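Local coordinates for protein serpin (Taeniopygia guttata, PDB 5HGC) that binds the steroid cortisol and, as a member of the serpin family, may also act as a serine protease inhibitor, at residues Phe20-Arg24 with Glu249-Lys254; Gly210-Phe214 with Val225-Tyr229; Tyr215-Leu220 with Thr256-Trp260. One frame throughout, in Å; residues are numbered along the deposited sequence.

Interaction 1: Phe20-Arg24 with Glu249-Lys254; sequences FQFFR and EQTLDK. With HCY ((11alpha,14beta)-11,17,21-trihydroxypregn-4-ene-3,20-dione), chain B.
The turn that joins helix 245-251 to helix 254-263 lies against the side of helix 12-29, with L252 packed on the rings of F20 and F23. The branch that does the work is CD2 of L252, which is 3.6 Å from CE1 of F20 and 3.9 Å from CE2 of F23. L252 extends its side chain (chi1 179°, CG opposite the backbone N) so that CD2 lies across both rings, touching each obliquely where they stand side by side on the helix. I370, on strand 366-373, touches both phenylalanines, so this part of the helix-turn packing rests on the sheet. A branched leucine suits the place because one methyl can touch two neighbouring rings at once.

R24 borders the apolar patch. Its CG lies 3.4 Å from O of E249 and its CD 3.5 Å from O of Q250; the bend at chi3 (-70°) then turns the guanidinium back toward L252. NH1 donates a weak, bent bond of 2.8 Å to the carbonyl O of L252, which meets the guanidinium at its edge. D253 N-caps the next helix and also bonds T256 through OD1, while E249 pairs with K372. K254 belongs to the cortisol pocket, and its NZ forms a salt bridge with D17.

Interaction 2: Gly210-Phe214 with Val225-Tyr229; sequences GRFDF and VRLHY. With HCY ((11alpha,14beta)-11,17,21-trihydroxypregn-4-ene-3,20-dione), chain B.
D213 and R226 face each other across an antiparallel hairpin whose short strand segments run at 125°, joined directly by the bond from R226 N to D213 O (3.0 Å). On the return path a water takes over, accepting from D213 N and donating to R226 O (2.6 Å). Beside them F214 and V225 form a non-hydrogen-bonded pair.

R226 spends all three nitrogens of its guanidinium. NE gives a straight bond of 2.7 Å to OD2 of D213, part of a salt bridge, reaching the carboxylate on its anti side. NH1 and NH2 donate to cortisol, at 2.8 Å to the C20 ketone O4 and 2.9 Å to the C21 hydroxyl O5. Bends at chi2 (-94°) and chi3 carry the group alongside D213, and CE1 of H228 lies over one face, near the rim. An arginine suits this place because one planar group can hold an acid and the steroid side chain together; D213 probably steadies its orientation. On the other side of the hairpin the contacts are apolar: CD2 of L227 comes within 3.4 Å of CD1 of F212, and CG2 of V225 within 4.1 Å of CD2 of F214.

T234, on strand 233-240, takes a further bond from R226. That strand flanks strand 222-228, while strand 211-217 pairs on its other edge with strand 265-283.

Interaction 3: Tyr215-Leu220 with Thr256-Trp260; sequences YFDEEL and TIQKW. With HCY ((11alpha,14beta)-11,17,21-trihydroxypregn-4-ene-3,20-dione), chain B.
Polar contacts centre on the carboxylate of D217, at the end of strand 211-217, which faces W260 and K259 of helix 254-263. NE1 of W260 gives OD2 of D217 a nearly straight bond of 3.1 Å, leaving in the plane of the indole but arriving 59° above that of the carboxylate. K259 reaches the same oxygen with NZ at 3.3 Å, a salt bridge whose hydrogen bond is weak. E219, poorly ordered, adds a second negative charge, its OE2 4.2 Å from NZ of K259.

The aromatic contact is rim to rim: CD2 of Y215 lies 3.6 Å from CD1 of W260, with the ring planes at 49°. The ring of Y215 also meets that of H263.

Apolar carbons complete the join. L220 and T256 meet tip to tip, CD1 to CG2 at 3.7 Å, and this methyl of T256 rests over one face of W260, toward its rim. It can do so because CG2 is anti to the backbone N, while OG1 turns to D253.

I257 and Q258, which take no part in the strand contact, line the cortisol pocket, where CG2 of I257 is 3.7 Å from C19. The helix thus serves strand and steroid on different flanks. A buried D217 receives an N-H and a cation at one oxygen, which would favour its charged form, while the in-plane N-H bond helps, with the surrounding packing, to set how the tryptophan ring is turned.

From the N terminus, residues 20-24 on helix 12-29 meet 249-254 more than two hundred residues later, so interaction 1 closes the longest loop. Interaction 2 falls wholly within that span and closes the short hairpin of strands 211-217 and 222-228. Interaction 3 starts where the first segment of interaction 2 stops and ends at 256-260, beyond both other closures; it therefore crosses each of them. Interactions 1 and 3 touch, L252 and F20 packing on I257 and L252 also on W260, whereas interactions 2 and 3 share strand 211-217. Together they tie helix 12-29, the consecutive helices 245-251 and 254-263, and the hairpin around one cortisol molecule, which all three reach.

Interaction 1: Phe20-Arg24 with Glu249-Lys254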
loop_
_atom_site.group_PDB
_atom_site.type_symbol
_atom_site.label_atom_id
_atom_site.label_comp_id
_atom_site.label_asym_id
_atom_site.label_seq_id
_atom_site.Cartn_x
_atom_site.Cartn_y
_atom_site.Cartn_z
ATOM N N PHE A 20 5.545 -3.352 7.520
ATOM C CA PHE A 20 5.953 -2.471 8.605
ATOM C C PHE A 20 7.452 -2.081 8.712
ATOM O O PHE A 20 7.743 -0.933 9.110
ATOM C CB PHE A 20 5.269 -2.863 9.927
ATOM C CG PHE A 20 3.768 -2.806 9.822
ATOM C CD1 PHE A 20 3.114 -1.574 9.739
ATOM C CD2 PHE A 20 3.024 -3.974 9.690
ATOM C CE1 PHE A 20 1.731 -1.517 9.564
ATOM C CE2 PHE A 20 1.643 -3.919 9.510
ATOM C CZ PHE A 20 0.990 -2.697 9.450
ATOM N N GLN A 21 8.399 -2.949 8.309
ATOM C CA GLN A 21 9.794 -2.431 8.215
ATOM C C GLN A 21 9.882 -1.297 7.233
ATOM O O GLN A 21 10.586 -0.308 7.472
ATOM C CB GLN A 21 10.823 -3.456 7.791
ATOM C CG GLN A 21 10.876 -4.666 8.671
ATOM C CD GLN A 21 11.566 -5.809 7.981
ATOM O OE1 GLN A 21 12.550 -5.590 7.228
ATOM N NE2 GLN A 21 11.059 -7.050 8.225
ATOM N N PHE A 22 9.173 -1.445 6.119
ATOM C CA PHE A 22 9.217 -0.431 5.107
ATOM C C PHE A 22 8.753 0.870 5.725
ATOM O O PHE A 22 9.452 1.904 5.553
ATOM C CB PHE A 22 8.369 -0.811 3.891
ATOM C CG PHE A 22 8.531 0.128 2.733
ATOM C CD1 PHE A 22 7.805 1.305 2.662
ATOM C CD2 PHE A 22 9.409 -0.184 1.679
ATOM C CE1 PHE A 22 7.972 2.178 1.582
ATOM C CE2 PHE A 22 9.561 0.670 0.589
ATOM C CZ PHE A 22 8.862 1.869 0.545
ATOM N N PHE A 23 7.590 0.807 6.415
ATOM C CA PHE A 23 7.002 1.941 7.141
ATOM C C PHE A 23 7.973 2.613 8.130
ATOM O O PHE A 23 8.106 3.854 8.089
ATOM C CB PHE A 23 5.743 1.522 7.918
ATOM C CG PHE A 23 5.007 2.680 8.539
ATOM C CD1 PHE A 23 4.475 3.705 7.747
ATOM C CD2 PHE A 23 4.881 2.786 9.910
ATOM C CE1 PHE A 23 3.773 4.786 8.293
ATOM C CE2 PHE A 23 4.190 3.883 10.467
ATOM C CZ PHE A 23 3.626 4.876 9.656
ATOM N N ARG A 24 8.634 1.804 8.991
ATOM C CA ARG A 24 9.641 2.310 9.955
ATOM C C ARG A 24 10.734 3.093 9.258
ATOM O O ARG A 24 11.015 4.216 9.671
ATOM C CB ARG A 24 10.165 1.235 10.959
ATOM C CG ARG A 24 9.010 0.633 11.794
ATOM C CD ARG A 24 9.396 -0.193 12.997
ATOM N NE ARG A 24 10.018 -1.482 12.678
ATOM C CZ ARG A 24 9.377 -2.583 12.252
ATOM N NH1 ARG A 24 8.065 -2.583 12.039
ATOM N NH2 ARG A 24 10.062 -3.698 12.012
ATOM N N GLU A 249 5.137 5.201 15.285
ATOM C CA GLU A 249 6.021 4.908 14.125
ATOM C C GLU A 249 7.109 3.876 14.410
ATOM O O GLU A 249 7.246 2.928 13.646
ATOM C CB GLU A 249 6.729 6.157 13.602
ATOM C CG GLU A 249 5.810 7.156 12.961
ATOM C CD GLU A 249 6.502 8.478 12.655
ATOM O OE1 GLU A 249 7.678 8.702 13.042
ATOM O OE2 GLU A 249 5.850 9.308 11.995
ATOM N N GLN A 250 7.870 4.062 15.494
ATOM C CA GLN A 250 9.045 3.223 15.778
ATOM C C GLN A 250 8.702 1.827 16.297
ATOM O O GLN A 250 9.539 0.945 16.319
ATOM C CB GLN A 250 10.002 3.909 16.767
ATOM C CG GLN A 250 10.843 5.068 16.221
ATOM C CD GLN A 250 11.227 6.117 17.313
ATOM O OE1 GLN A 250 11.099 5.895 18.546
ATOM N NE2 GLN A 250 11.665 7.278 16.854
ATOM N N THR A 251 7.475 1.622 16.725
ATOM C CA THR A 251 7.060 0.364 17.345
ATOM C C THR A 251 6.220 -0.439 16.378
ATOM O O THR A 251 6.185 -1.660 16.467
ATOM C CB THR A 251 6.107 0.703 18.511
ATOM O OG1 THR A 251 6.673 1.774 19.250
ATOM C CG2 THR A 251 5.718 -0.522 19.424
ATOM N N LEU A 252 5.482 0.254 15.506
ATOM C CA LEU A 252 4.348 -0.366 14.837
ATOM C C LEU A 252 4.832 -1.605 14.052
ATOM O O LEU A 252 5.762 -1.540 13.243
ATOM C CB LEU A 252 3.606 0.658 13.965
ATOM C CG LEU A 252 2.409 0.088 13.191
ATOM C CD1 LEU A 252 1.230 -0.294 14.086
ATOM C CD2 LEU A 252 1.985 1.069 12.100
ATOM N N ASP A 253 4.245 -2.741 14.347
ATOM C CA ASP A 253 4.650 -3.962 13.687
ATOM C C ASP A 253 3.398 -4.839 13.680
ATOM O O ASP A 253 2.354 -4.420 14.205
ATOM C CB ASP A 253 5.836 -4.613 14.419
ATOM C CG ASP A 253 5.467 -5.139 15.843
ATOM O OD1 ASP A 253 4.396 -4.757 16.377
ATOM O OD2 ASP A 253 6.247 -5.934 16.443
ATOM N N LYS A 254 3.483 -6.045 13.140
ATOM C CA LYS A 254 2.300 -6.853 12.971
ATOM C C LYS A 254 1.730 -7.421 14.263
ATOM O O LYS A 254 0.573 -7.849 14.309
ATOM C CB LYS A 254 2.562 -7.971 11.980
ATOM C CG LYS A 254 3.576 -8.991 12.423
ATOM C CD LYS A 254 3.176 -10.342 11.836
ATOM C CE LYS A 254 4.402 -11.178 11.504
ATOM N NZ LYS A 254 5.501 -11.151 12.523
HETATM C C1 HCY B . -2.072 -11.243 12.272
HETATM C C2 HCY B . -0.651 -11.773 12.441
HETATM C C3 HCY B . 0.111 -11.775 11.135
HETATM C C4 HCY B . -0.389 -11.015 9.965
HETATM C C5 HCY B . -1.313 -10.063 10.140
HETATM C C6 HCY B . -1.477 -8.995 9.080
HETATM C C7 HCY B . -2.972 -8.811 8.738
HETATM C C8 HCY B . -3.936 -8.776 9.930
HETATM C C9 HCY B . -3.665 -9.974 10.866
HETATM C C10 HCY B . -2.206 -10.015 11.374
HETATM C C12 HCY B . -6.234 -10.072 11.472
HETATM C C11 HCY B . -4.773 -10.220 11.949
HETATM C C13 HCY B . -6.426 -8.815 10.571
HETATM C C14 HCY B . -5.372 -8.855 9.462
HETATM C C15 HCY B . -5.901 -7.933 8.390
HETATM C C16 HCY B . -7.417 -8.067 8.448
HETATM C C17 HCY B . -7.744 -8.834 9.755
HETATM C C18 HCY B . -6.373 -7.475 11.362
HETATM C C19 HCY B . -1.752 -8.766 12.163
HETATM C C20 HCY B . -8.972 -8.296 10.466
HETATM C C21 HCY B . -9.889 -9.230 11.229
HETATM O O1 HCY B . 1.176 -12.357 11.080
HETATM O O2 HCY B . -4.509 -9.218 12.937
HETATM O O3 HCY B . -8.128 -10.189 9.427
HETATM O O4 HCY B . -9.240 -7.105 10.438
HETATM O O5 HCY B . -10.250 -8.469 12.381
#

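Interaction 2: Gly210-Phe214 with Val225-Tyr229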
loop_
_atom_site.group_PDB
_atom_site.type_symbol
_atom_site.label_atom_id
_atom_site.label_comp_id
_atom_site.label_asym_id
_atom_site.label_seq_id
_atom_site.Cartn_x
_atom_site.Cartn_y
_atom_site.Cartn_z
ATOM N N GLY A 210 -22.845 5.727 15.830
ATOM C CA GLY A 210 -23.199 4.321 15.750
ATOM C C GLY A 210 -22.165 3.461 16.405
ATOM O O GLY A 210 -21.262 3.990 17.001
ATOM N N ARG A 211 -22.321 2.140 16.330
ATOM C CA ARG A 211 -21.404 1.201 16.975
ATOM C C ARG A 211 -20.208 0.860 16.060
ATOM O O ARG A 211 -20.405 0.331 14.967
ATOM C CB ARG A 211 -22.137 -0.079 17.400
ATOM C CG ARG A 211 -23.176 0.134 18.484
ATOM C CD ARG A 211 -24.116 -1.042 18.677
ATOM N NE ARG A 211 -23.366 -2.135 19.250
ATOM C CZ ARG A 211 -23.235 -3.344 18.693
ATOM N NH1 ARG A 211 -23.865 -3.630 17.541
ATOM N NH2 ARG A 211 -22.496 -4.286 19.312
ATOM N N PHE A 212 -18.984 1.165 16.498
ATOM C CA PHE A 212 -17.795 0.851 15.737
ATOM C C PHE A 212 -16.775 0.089 16.562
ATOM O O PHE A 212 -16.680 0.291 17.789
ATOM C CB PHE A 212 -17.180 2.138 15.243
ATOM C CG PHE A 212 -18.142 3.014 14.514
ATOM C CD1 PHE A 212 -18.659 2.635 13.266
ATOM C CD2 PHE A 212 -18.539 4.220 15.062
ATOM C CE1 PHE A 212 -19.572 3.462 12.600
ATOM C CE2 PHE A 212 -19.423 5.069 14.388
ATOM C CZ PHE A 212 -19.963 4.684 13.165
ATOM N N ASP A 213 -15.973 -0.742 15.893
ATOM C CA ASP A 213 -14.883 -1.424 16.528
ATOM C C ASP A 213 -13.966 -0.372 17.074
ATOM O O ASP A 213 -13.666 0.632 16.406
ATOM C CB ASP A 213 -14.195 -2.379 15.557
ATOM C CG ASP A 213 -15.055 -3.644 15.270
ATOM O OD1 ASP A 213 -16.219 -3.740 15.749
ATOM O OD2 ASP A 213 -14.596 -4.557 14.552
ATOM N N PHE A 214 -13.594 -0.570 18.331
ATOM C CA PHE A 214 -12.831 0.409 19.080
ATOM C C PHE A 214 -11.849 -0.285 20.003
ATOM O O PHE A 214 -12.135 -1.381 20.510
ATOM C CB PHE A 214 -13.784 1.271 19.890
ATOM C CG PHE A 214 -13.092 2.224 20.797
ATOM C CD1 PHE A 214 -12.711 1.831 22.124
ATOM C CD2 PHE A 214 -12.793 3.516 20.358
ATOM C CE1 PHE A 214 -12.002 2.706 22.952
ATOM C CE2 PHE A 214 -12.112 4.416 21.203
ATOM C CZ PHE A 214 -11.713 4.022 22.483
ATOM N N VAL A 225 -9.909 2.956 15.808
ATOM C CA VAL A 225 -11.248 2.725 15.335
ATOM C C VAL A 225 -11.153 1.949 14.029
ATOM O O VAL A 225 -10.360 2.303 13.130
ATOM C CB VAL A 225 -12.019 4.048 15.149
ATOM C CG1 VAL A 225 -13.378 3.812 14.539
ATOM C CG2 VAL A 225 -12.208 4.746 16.505
ATOM N N ARG A 226 -11.950 0.890 13.918
ATOM C CA ARG A 226 -11.945 0.081 12.721
ATOM C C ARG A 226 -13.304 0.098 12.003
ATOM O O ARG A 226 -14.329 -0.199 12.604
ATOM C CB ARG A 226 -11.526 -1.344 13.060
ATOM C CG ARG A 226 -11.492 -2.246 11.848
ATOM C CD ARG A 226 -12.816 -2.977 11.732
ATOM N NE ARG A 226 -12.755 -4.178 12.558
ATOM C CZ ARG A 226 -11.976 -5.218 12.298
ATOM N NH1 ARG A 226 -11.198 -5.229 11.195
ATOM N NH2 ARG A 226 -11.954 -6.233 13.131
ATOM N N LEU A 227 -13.282 0.416 10.712
ATOM C CA LEU A 227 -14.475 0.589 9.887
ATOM C C LEU A 227 -14.376 -0.390 8.757
ATOM O O LEU A 227 -13.313 -0.472 8.134
ATOM C CB LEU A 227 -14.546 2.018 9.311
ATOM C CG LEU A 227 -14.765 3.176 10.299
ATOM C CD1 LEU A 227 -15.110 4.478 9.579
ATOM C CD2 LEU A 227 -15.874 2.767 11.268
ATOM N N HIS A 228 -15.437 -1.150 8.497
ATOM C CA HIS A 228 -15.410 -2.060 7.360
ATOM C C HIS A 228 -15.796 -1.345 6.103
ATOM O O HIS A 228 -16.678 -0.457 6.087
ATOM C CB HIS A 228 -16.341 -3.251 7.540
ATOM C CG HIS A 228 -15.898 -4.183 8.614
ATOM N ND1 HIS A 228 -14.606 -4.672 8.688
ATOM C CD2 HIS A 228 -16.566 -4.719 9.653
ATOM C CE1 HIS A 228 -14.498 -5.463 9.740
ATOM N NE2 HIS A 228 -15.675 -5.513 10.335
ATOM N N TYR A 229 -15.132 -1.760 5.039
ATOM C CA TYR A 229 -15.660 -1.549 3.693
ATOM C C TYR A 229 -16.659 -2.664 3.300
ATOM O O TYR A 229 -16.592 -3.822 3.810
ATOM C CB TYR A 229 -14.512 -1.498 2.715
ATOM C CG TYR A 229 -13.651 -0.238 2.777
ATOM C CD1 TYR A 229 -14.175 1.019 2.431
ATOM C CD2 TYR A 229 -12.297 -0.311 3.170
ATOM C CE1 TYR A 229 -13.371 2.160 2.451
ATOM C CE2 TYR A 229 -11.488 0.816 3.222
ATOM C CZ TYR A 229 -12.018 2.035 2.828
ATOM O OH TYR A 229 -11.212 3.144 2.842
HETATM C C1 HCY B . -2.072 -11.243 12.272
HETATM C C2 HCY B . -0.651 -11.773 12.441
HETATM C C3 HCY B . 0.111 -11.775 11.135
HETATM C C4 HCY B . -0.389 -11.015 9.965
HETATM C C5 HCY B . -1.313 -10.063 10.140
HETATM C C6 HCY B . -1.477 -8.995 9.080
HETATM C C7 HCY B . -2.972 -8.811 8.738
HETATM C C8 HCY B . -3.936 -8.776 9.930
HETATM C C9 HCY B . -3.665 -9.974 10.866
HETATM C C10 HCY B . -2.206 -10.015 11.374
HETATM C C12 HCY B . -6.234 -10.072 11.472
HETATM C C11 HCY B . -4.773 -10.220 11.949
HETATM C C13 HCY B . -6.426 -8.815 10.571
HETATM C C14 HCY B . -5.372 -8.855 9.462
HETATM C C15 HCY B . -5.901 -7.933 8.390
HETATM C C16 HCY B . -7.417 -8.067 8.448
HETATM C C17 HCY B . -7.744 -8.834 9.755
HETATM C C18 HCY B . -6.373 -7.475 11.362
HETATM C C19 HCY B . -1.752 -8.766 12.163
HETATM C C20 HCY B . -8.972 -8.296 10.466
HETATM C C21 HCY B . -9.889 -9.230 11.229
HETATM O O1 HCY B . 1.176 -12.357 11.080
HETATM O O2 HCY B . -4.509 -9.218 12.937
HETATM O O3 HCY B . -8.128 -10.189 9.427
HETATM O O4 HCY B . -9.240 -7.105 10.438
HETATM O O5 HCY B . -10.250 -8.469 12.381
HETATM O O HOH W 1 -16.741 -1.083 12.979
#

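Interaction 3: Tyr215-Leu220 with Thr256-Trp260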
loop_
_atom_site.group_PDB
_atom_site.type_symbol
_atom_site.label_atom_id
_atom_site.label_comp_id
_atom_site.label_asym_id
_atom_site.label_seq_id
_atom_site.Cartn_x
_atom_site.Cartn_y
_atom_site.Cartn_z
ATOM N N TYR A 215 -10.696 0.348 20.224
ATOM C CA TYR A 215 -9.753 -0.095 21.240
ATOM C C TYR A 215 -8.834 1.032 21.566
ATOM O O TYR A 215 -8.440 1.747 20.656
ATOM C CB TYR A 215 -8.923 -1.272 20.740
ATOM C CG TYR A 215 -7.874 -1.738 21.736
ATOM C CD1 TYR A 215 -8.243 -2.335 22.958
ATOM C CD2 TYR A 215 -6.505 -1.563 21.467
ATOM C CE1 TYR A 215 -7.284 -2.739 23.871
ATOM C CE2 TYR A 215 -5.561 -1.967 22.383
ATOM C CZ TYR A 215 -5.964 -2.558 23.573
ATOM O OH TYR A 215 -5.015 -2.959 24.468
ATOM N N PHE A 216 -8.502 1.203 22.853
ATOM C CA PHE A 216 -7.493 2.169 23.290
ATOM C C PHE A 216 -6.311 1.364 23.777
ATOM O O PHE A 216 -6.545 0.528 24.622
ATOM C CB PHE A 216 -8.074 3.058 24.428
ATOM C CG PHE A 216 -7.128 4.169 24.894
ATOM C CD1 PHE A 216 -7.005 5.388 24.164
ATOM C CD2 PHE A 216 -6.315 4.007 26.049
ATOM C CE1 PHE A 216 -6.101 6.419 24.566
ATOM C CE2 PHE A 216 -5.431 5.028 26.441
ATOM C CZ PHE A 216 -5.325 6.231 25.700
ATOM N N ASP A 217 -5.067 1.528 23.273
ATOM C CA ASP A 217 -3.921 1.088 24.152
ATOM C C ASP A 217 -3.220 2.170 24.906
ATOM O O ASP A 217 -2.867 3.222 24.322
ATOM C CB ASP A 217 -2.889 0.095 23.567
ATOM C CG ASP A 217 -2.296 0.538 22.313
ATOM O OD1 ASP A 217 -2.738 1.602 21.863
ATOM O OD2 ASP A 217 -1.434 -0.198 21.747
ATOM N N GLU A 218 -3.003 1.885 26.203
ATOM C CA GLU A 218 -2.270 2.820 27.061
ATOM C C GLU A 218 -0.815 2.812 26.661
ATOM O O GLU A 218 -0.260 3.886 26.414
ATOM C CB GLU A 218 -2.415 2.563 28.576
ATOM C CG GLU A 218 -3.793 2.820 29.155
ATOM C CD GLU A 218 -4.629 1.550 29.183
ATOM O OE1 GLU A 218 -4.394 0.669 28.318
ATOM O OE2 GLU A 218 -5.513 1.419 30.069
ATOM N N GLU A 219 -0.219 1.614 26.571
ATOM C CA GLU A 219 1.164 1.429 26.083
ATOM C C GLU A 219 1.481 2.373 24.922
ATOM O O GLU A 219 2.519 3.053 24.944
ATOM C CB GLU A 219 1.407 0.002 25.591
ATOM C CG GLU A 219 0.967 -1.131 26.503
ATOM C CD GLU A 219 1.906 -2.331 26.401
ATOM O OE1 GLU A 219 2.918 -2.256 25.651
ATOM O OE2 GLU A 219 1.638 -3.353 27.081
ATOM N N LEU A 220 0.586 2.439 23.922
ATOM C CA LEU A 220 0.889 3.265 22.788
ATOM C C LEU A 220 0.227 4.620 22.754
ATOM O O LEU A 220 0.619 5.472 21.946
ATOM C CB LEU A 220 0.750 2.497 21.476
ATOM C CG LEU A 220 1.670 1.281 21.349
ATOM C CD1 LEU A 220 1.445 0.643 20.003
ATOM C CD2 LEU A 220 3.131 1.662 21.465
ATOM N N THR A 256 1.616 -5.549 17.122
ATOM C CA THR A 256 0.739 -4.439 17.478
ATOM C C THR A 256 -0.635 -4.547 16.783
ATOM O O THR A 256 -1.690 -4.358 17.430
ATOM C CB THR A 256 1.358 -3.108 17.072
ATOM O OG1 THR A 256 2.662 -2.990 17.630
ATOM C CG2 THR A 256 0.534 -1.951 17.582
ATOM N N ILE A 257 -0.625 -4.871 15.474
ATOM C CA ILE A 257 -1.872 -5.011 14.712
ATOM C C ILE A 257 -2.728 -6.140 15.300
ATOM O O ILE A 257 -3.922 -5.931 15.507
ATOM C CB ILE A 257 -1.675 -5.178 13.178
ATOM C CG1 ILE A 257 -0.866 -4.006 12.552
ATOM C CG2 ILE A 257 -3.022 -5.299 12.499
ATOM C CD1 ILE A 257 -1.469 -2.623 12.781
ATOM N N GLN A 258 -2.111 -7.291 15.576
ATOM C CA GLN A 258 -2.820 -8.447 16.096
ATOM C C GLN A 258 -3.399 -8.186 17.491
ATOM O O GLN A 258 -4.517 -8.630 17.781
ATOM C CB GLN A 258 -1.937 -9.694 16.153
ATOM C CG GLN A 258 -2.723 -10.913 16.627
ATOM C CD GLN A 258 -2.345 -12.170 15.889
ATOM O OE1 GLN A 258 -1.137 -12.536 15.786
ATOM N NE2 GLN A 258 -3.368 -12.850 15.342
ATOM N N LYS A 259 -2.625 -7.494 18.331
ATOM C CA LYS A 259 -3.087 -6.997 19.620
ATOM C C LYS A 259 -4.386 -6.200 19.403
ATOM O O LYS A 259 -5.442 -6.573 19.983
ATOM C CB LYS A 259 -2.030 -6.117 20.294
ATOM C CG LYS A 259 -2.448 -5.625 21.685
ATOM C CD LYS A 259 -1.312 -4.977 22.454
ATOM C CE LYS A 259 -1.303 -3.461 22.348
ATOM N NZ LYS A 259 -0.761 -2.882 23.626
ATOM N N TRP A 260 -4.324 -5.169 18.533
ATOM C CA TRP A 260 -5.508 -4.353 18.285
ATOM C C TRP A 260 -6.740 -5.181 17.882
ATOM O O TRP A 260 -7.830 -5.096 18.500
ATOM C CB TRP A 260 -5.217 -3.273 17.278
ATOM C CG TRP A 260 -4.218 -2.230 17.768
ATOM C CD1 TRP A 260 -3.828 -1.990 19.069
ATOM C CD2 TRP A 260 -3.508 -1.279 16.957
ATOM N NE1 TRP A 260 -2.901 -0.958 19.114
ATOM C CE2 TRP A 260 -2.689 -0.496 17.841
ATOM C CE3 TRP A 260 -3.478 -1.011 15.572
ATOM C CZ2 TRP A 260 -1.850 0.553 17.384
ATOM C CZ3 TRP A 260 -2.617 0.016 15.091
ATOM C CH2 TRP A 260 -1.811 0.784 16.007
HETATM C C1 HCY B . -2.072 -11.243 12.272
HETATM C C2 HCY B . -0.651 -11.773 12.441
HETATM C C3 HCY B . 0.111 -11.775 11.135
HETATM C C4 HCY B . -0.389 -11.015 9.965
HETATM C C5 HCY B . -1.313 -10.063 10.140
HETATM C C6 HCY B . -1.477 -8.995 9.080
HETATM C C7 HCY B . -2.972 -8.811 8.738
HETATM C C8 HCY B . -3.936 -8.776 9.930
HETATM C C9 HCY B . -3.665 -9.974 10.866
HETATM C C10 HCY B . -2.206 -10.015 11.374
HETATM C C12 HCY B . -6.234 -10.072 11.472
HETATM C C11 HCY B . -4.773 -10.220 11.949
HETATM C C13 HCY B . -6.426 -8.815 10.571
HETATM C C14 HCY B . -5.372 -8.855 9.462
HETATM C C15 HCY B . -5.901 -7.933 8.390
HETATM C C16 HCY B . -7.417 -8.067 8.448
HETATM C C17 HCY B . -7.744 -8.834 9.755
HETATM C C18 HCY B . -6.373 -7.475 11.362
HETATM C C19 HCY B . -1.752 -8.766 12.163
HETATM C C20 HCY B . -8.972 -8.296 10.466
HETATM C C21 HCY B . -9.889 -9.230 11.229
HETATM O O1 HCY B . 1.176 -12.357 11.080
HETATM O O2 HCY B . -4.509 -9.218 12.937
HETATM O O3 HCY B . -8.128 -10.189 9.427
HETATM O O4 HCY B . -9.240 -7.105 10.438
HETATM O O5 HCY B . -10.250 -8.469 12.381
#